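Local coordinates for protein N-(5'-phosphoribosyl)anthranilate isomerase (Thermococcus kodakarensis, PDB 5LHF) that catalyses the isomerisation of N-(5-phospho-beta-D-ribosyl)anthranilate to 1-(2-carboxyphenylamino)-1-deoxy-D-ribulose 5-phosphate, the third step from chorismate to tryptophan, at residues P65-A68 with N69-K73; G142-H145 with D146-S150. All blocks are in the same frame, centred on the assembly; numbering follows the deposited sequence.

Contact 1. Residues P65-A68 with N69-K73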
loop_
_atom_site.group_PDB
_atom_site.type_symbol
_atom_site.label_atom_id
_atom_site.label_comp_id
_atom_site.label_asym_id
_atom_site.label_seq_id
_atom_site.Cartn_x
_atom_site.Cartn_y
_atom_site.Cartn_z
ATOM N N PRO A 65 -4.054 7.275 -19.652
ATOM C CA PRO A 65 -2.978 6.975 -20.618
ATOM C C PRO A 65 -1.631 6.742 -19.960
ATOM O O PRO A 65 -0.844 5.921 -20.434
ATOM C CB PRO A 65 -2.962 8.220 -21.521
ATOM C CG PRO A 65 -4.314 8.797 -21.382
ATOM C CD PRO A 65 -4.732 8.540 -19.970
ATOM N N GLU A 66 -1.334 7.485 -18.896
ATOM C CA GLU A 66 -0.131 7.235 -18.113
ATOM C C GLU A 66 -0.117 5.815 -17.560
ATOM O O GLU A 66 0.867 5.079 -17.708
ATOM C CB GLU A 66 -0.057 8.251 -16.983
ATOM C CG GLU A 66 0.166 9.667 -17.454
ATOM C CD GLU A 66 0.165 10.643 -16.310
ATOM O OE1 GLU A 66 -0.933 11.028 -15.852
ATOM O OE2 GLU A 66 1.268 10.999 -15.853
ATOM N N TRP A 67 -1.200 5.413 -16.904
ATOM C CA TRP A 67 -1.249 4.056 -16.362
ATOM C C TRP A 67 -1.170 3.010 -17.460
ATOM O O TRP A 67 -0.464 2.006 -17.313
ATOM C CB TRP A 67 -2.517 3.862 -15.535
ATOM C CG TRP A 67 -2.322 4.271 -14.134
ATOM C CD1 TRP A 67 -2.765 5.429 -13.537
ATOM C CD2 TRP A 67 -1.623 3.535 -13.113
ATOM N NE1 TRP A 67 -2.389 5.443 -12.208
ATOM C CE2 TRP A 67 -1.679 4.302 -11.930
ATOM C CE3 TRP A 67 -0.959 2.303 -13.088
ATOM C CZ2 TRP A 67 -1.099 3.873 -10.731
ATOM C CZ3 TRP A 67 -0.366 1.890 -11.908
ATOM C CH2 TRP A 67 -0.452 2.669 -10.740
ATOM N N ALA A 68 -1.912 3.209 -18.554
ATOM C CA ALA A 68 -1.911 2.235 -19.639
ATOM C C ALA A 68 -0.514 2.040 -20.207
ATOM O O ALA A 68 -0.088 0.911 -20.465
ATOM C CB ALA A 68 -2.877 2.680 -20.742
ATOM N N ASN A 69 0.207 3.138 -20.437
ATOM C CA ASN A 69 1.577 3.015 -20.914
ATOM C C ASN A 69 2.433 2.218 -19.936
ATOM O O ASN A 69 3.230 1.361 -20.342
ATOM C CB ASN A 69 2.198 4.397 -21.124
ATOM C CG ASN A 69 3.664 4.300 -21.504
ATOM O OD1 ASN A 69 3.994 3.877 -22.618
ATOM N ND2 ASN A 69 4.558 4.649 -20.568
ATOM N N ALA A 70 2.295 2.494 -18.642
ATOM C CA ALA A 70 3.160 1.826 -17.677
ATOM C C ALA A 70 2.814 0.347 -17.561
ATOM O O ALA A 70 3.706 -0.488 -17.384
ATOM C CB ALA A 70 3.073 2.524 -16.318
ATOM N N VAL A 71 1.529 0.001 -17.686
ATOM C CA VAL A 71 1.141 -1.411 -17.657
ATOM C C VAL A 71 1.655 -2.136 -18.900
ATOM O O VAL A 71 2.150 -3.269 -18.815
ATOM C CB VAL A 71 -0.385 -1.537 -17.497
ATOM C CG1 VAL A 71 -0.839 -2.973 -17.579
ATOM C CG2 VAL A 71 -0.798 -0.971 -16.141
ATOM N N GLU A 72 1.541 -1.507 -20.075
ATOM C CA GLU A 72 2.071 -2.137 -21.287
ATOM C C GLU A 72 3.569 -2.373 -21.185
ATOM O O GLU A 72 4.068 -3.421 -21.615
ATOM C CB GLU A 72 1.780 -1.281 -22.527
ATOM C CG GLU A 72 0.324 -1.106 -22.807
ATOM C CD GLU A 72 0.061 -0.180 -23.984
ATOM O OE1 GLU A 72 -1.129 0.084 -24.267
ATOM O OE2 GLU A 72 1.041 0.281 -24.615
ATOM N N LYS A 73 4.313 -1.397 -20.647
ATOM C CA LYS A 73 5.772 -1.514 -20.644
ATOM C C LYS A 73 6.263 -2.507 -19.587
ATOM O O LYS A 73 7.281 -3.181 -19.796
ATOM C CB LYS A 73 6.418 -0.142 -20.405
ATOM C CG LYS A 73 6.181 0.874 -21.527
ATOM C CD LYS A 73 6.913 0.476 -22.805
ATOM C CE LYS A 73 7.089 1.665 -23.749
ATOM N NZ LYS A 73 5.786 2.352 -24.040
HETATM O O HOH W 1 3.600 5.879 -18.070
#

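Contact 2. Residues G142-H145 with D146-S150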
loop_
_atom_site.group_PDB
_atom_site.type_symbol
_atom_site.label_atom_id
_atom_site.label_comp_id
_atom_site.label_asym_id
_atom_site.label_seq_id
_atom_site.Cartn_x
_atom_site.Cartn_y
_atom_site.Cartn_z
ATOM N N GLY A 142 -1.977 14.231 14.870
ATOM C CA GLY A 142 -3.180 13.732 14.220
ATOM C C GLY A 142 -3.171 12.243 13.928
ATOM O O GLY A 142 -4.194 11.705 13.491
ATOM N N ARG A 143 -2.046 11.571 14.157
ATOM C CA ARG A 143 -1.954 10.156 13.820
ATOM C C ARG A 143 -2.920 9.321 14.657
ATOM O O ARG A 143 -3.534 8.376 14.147
ATOM C CB ARG A 143 -0.514 9.686 14.000
ATOM C CG ARG A 143 -0.265 8.284 13.548
ATOM C CD ARG A 143 1.226 8.023 13.433
ATOM N NE ARG A 143 1.453 6.628 13.098
ATOM C CZ ARG A 143 1.452 6.153 11.861
ATOM N NH1 ARG A 143 1.266 6.973 10.822
ATOM N NH2 ARG A 143 1.650 4.858 11.671
ATOM N N ARG A 144 -3.077 9.661 15.940
ATOM C CA ARG A 144 -4.041 8.948 16.772
ATOM C C ARG A 144 -5.456 9.108 16.225
ATOM O O ARG A 144 -6.242 8.153 16.215
ATOM C CB ARG A 144 -3.954 9.440 18.219
ATOM C CG ARG A 144 -2.807 8.818 19.012
ATOM C CD ARG A 144 -2.691 9.396 20.420
ATOM N NE ARG A 144 -3.714 8.887 21.334
ATOM C CZ ARG A 144 -3.541 7.851 22.150
ATOM N NH1 ARG A 144 -2.383 7.204 22.169
ATOM N NH2 ARG A 144 -4.527 7.459 22.949
ATOM N N HIS A 145 -5.791 10.314 15.765
ATOM C CA HIS A 145 -7.068 10.538 15.098
ATOM C C HIS A 145 -7.201 9.668 13.857
ATOM O O HIS A 145 -8.286 9.150 13.560
ATOM C CB HIS A 145 -7.191 12.017 14.732
ATOM C CG HIS A 145 -8.219 12.306 13.682
ATOM N ND1 HIS A 145 -7.976 12.146 12.334
ATOM C CD2 HIS A 145 -9.486 12.773 13.782
ATOM C CE1 HIS A 145 -9.055 12.484 11.651
ATOM N NE2 HIS A 145 -9.986 12.870 12.507
ATOM N N ASP A 146 -6.112 9.514 13.103
ATOM C CA ASP A 146 -6.166 8.705 11.890
ATOM C C ASP A 146 -6.448 7.242 12.212
ATOM O O ASP A 146 -7.201 6.581 11.490
ATOM C CB ASP A 146 -4.868 8.850 11.100
ATOM C CG ASP A 146 -4.652 10.264 10.576
ATOM O OD1 ASP A 146 -5.537 11.121 10.776
ATOM O OD2 ASP A 146 -3.597 10.508 9.952
ATOM N N TYR A 147 -5.858 6.721 13.293
ATOM C CA TYR A 147 -6.170 5.354 13.712
ATOM C C TYR A 147 -7.646 5.202 14.083
ATOM O O TYR A 147 -8.270 4.179 13.779
ATOM C CB TYR A 147 -5.300 4.943 14.902
ATOM C CG TYR A 147 -3.834 4.661 14.617
ATOM C CD1 TYR A 147 -3.339 4.561 13.321
ATOM C CD2 TYR A 147 -2.940 4.499 15.669
ATOM C CE1 TYR A 147 -1.981 4.302 13.092
ATOM C CE2 TYR A 147 -1.593 4.241 15.448
ATOM C CZ TYR A 147 -1.120 4.146 14.173
ATOM O OH TYR A 147 0.221 3.887 13.992
ATOM N N ARG A 148 -8.218 6.198 14.763
ATOM C CA ARG A 148 -9.626 6.097 15.145
ATOM C C ARG A 148 -10.532 6.057 13.925
ATOM O O ARG A 148 -11.528 5.322 13.905
ATOM C CB ARG A 148 -10.019 7.267 16.044
ATOM C CG ARG A 148 -9.368 7.244 17.387
ATOM C CD ARG A 148 -9.486 8.596 18.043
ATOM N NE ARG A 148 -8.433 8.827 19.021
ATOM C CZ ARG A 148 -8.420 8.314 20.243
ATOM N NH1 ARG A 148 -9.402 7.529 20.647
ATOM N NH2 ARG A 148 -7.422 8.587 21.058
ATOM N N VAL A 149 -10.216 6.858 12.905
ATOM C CA VAL A 149 -10.964 6.798 11.654
ATOM C C VAL A 149 -10.804 5.426 11.016
ATOM O O VAL A 149 -11.787 4.786 10.617
ATOM C CB VAL A 149 -10.500 7.913 10.700
ATOM C CG1 VAL A 149 -11.161 7.752 9.328
ATOM C CG2 VAL A 149 -10.792 9.289 11.297
ATOM N N SER A 150 -9.556 4.953 10.914
ATOM C CA SER A 150 -9.288 3.705 10.213
ATOM C C SER A 150 -9.965 2.533 10.901
ATOM O O SER A 150 -10.438 1.599 10.236
ATOM C CB SER A 150 -7.777 3.479 10.115
ATOM O OG SER A 150 -7.160 4.564 9.437
#

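Contact 1. Residues P65-A68 with N69-K73
Pro65 and Asn69 begin a run of five successive i to i+4 backbone hydrogen bonds that makes residues 65-73 one regular piece of alpha-helix. The amide N of Asn69 donates to Pro65 O at 3.0 Å, Ala70 N to Glu66 O, Val71 N to Trp67 O, Glu72 N to Ala68 O and Lys73 N to Asn69 O. Pro65 has no amide hydrogen to give, yet its carbonyl serves the next turn like any other.

Polar side chains and a water add further bonds along the flank of Asn69 and Lys73. The water molecule donates to Glu66 O at 2.9 Å and accepts from Asn69 ND2, so this carbonyl takes both the water and the amide of Ala70. Asn69 reaches the water because CG lies anti to the backbone N (chi1 175°). Its other amide atom, OD1, receives Lys73 NZ at 2.7 Å; the carboxamide is thus held at both ends, which should fix its rotation. The carboxylate of Glu66 turns back to Thr63 through OE1. Elsewhere on the helix, OE1 of Glu72 pairs with Tyr97 OH.

Apolar contact is slighter: Val71 CG2 comes to the edge of the indole, near the ring plane, 4.5 Å from Trp67 CE3. The same methyl, set beside its own backbone N, also makes a van der Waals contact of 3.2 Å with Trp67 O.

Helix 64-74 links strand 55-59 to strand 78-81 in a beta-alpha-beta unit of the barrel. Trp67 faces inward onto Ile79 and Val81 and bonds through NE1 to Met61 O; Ala68 and Val71 meet Tyr97 of helix 87-97, while Asn69, Ala70 and Lys73 touch Leu41 of helix 41-50.

Contact 2. Residues G142-H145 with D146-S150
The His145 ring has Val149 CG2 over one face, a CH-pi contact 4.0 Å from the ring centroid, and Asp146 OD1 at its edge. There His145 ND1 donates to Asp146 OD1 at 3.1 Å in a nearly straight bond (169°) lying in the ring plane, although ring and carboxylate are turned 70° apart. Tyr147 CE1 lies over one face of the Arg143 guanidinium, offset toward its rim, and Arg143 CG lies over a face of the tyrosine ring. Arg143, extended from CG to NE, brings NH2 within 2.9 Å of Tyr147 OH for a weak, bent bond; its stronger partners are Gly163 O and Gly138 O.

Arg144 NH2 and Arg148 NH2 stand 3.6 Å apart, two like charges brought close, probably at some electrostatic cost; both side chains touch Trp176 of helix 170-177. The carboxylate of Asp146 also takes Gly138 N and a salt bridge from Arg109. An alanine in place of His145 would probably leave Asp146 OD1 without its imidazole donor and open a gap beside Val149.

Ser150 N and OG reach Asp146 O from opposite faces of its carbonyl plane. Helix 143-156 is the crossover between parallel strands 132-136 and 160-162 of the TIM barrel; Arg143 and Asp146 tie its first turn to Gly138, and Arg143 also reaches Gly163 just after strand 160-162.

Overall arrangement
Contacts 1 and 2 lie on opposite sides of the chain's centre, their own centres 34 Å apart and their nearest atoms about 21 Å apart, without touching. Each is one continuous stretch in the outer ring of one TIM barrel, whose eight parallel strands follow chain order. Residues 65-73 come first, on helix 64-74 between strands 55-59 and 78-81, the third and fourth; residues 142-150 follow, at the start of helix 143-156 between strands 132-136 and 160-162, the sixth and seventh. They are related through the shared barrel, not by direct contact, each helix being a crossover in a different beta-alpha-beta unit of the same isomerase domain.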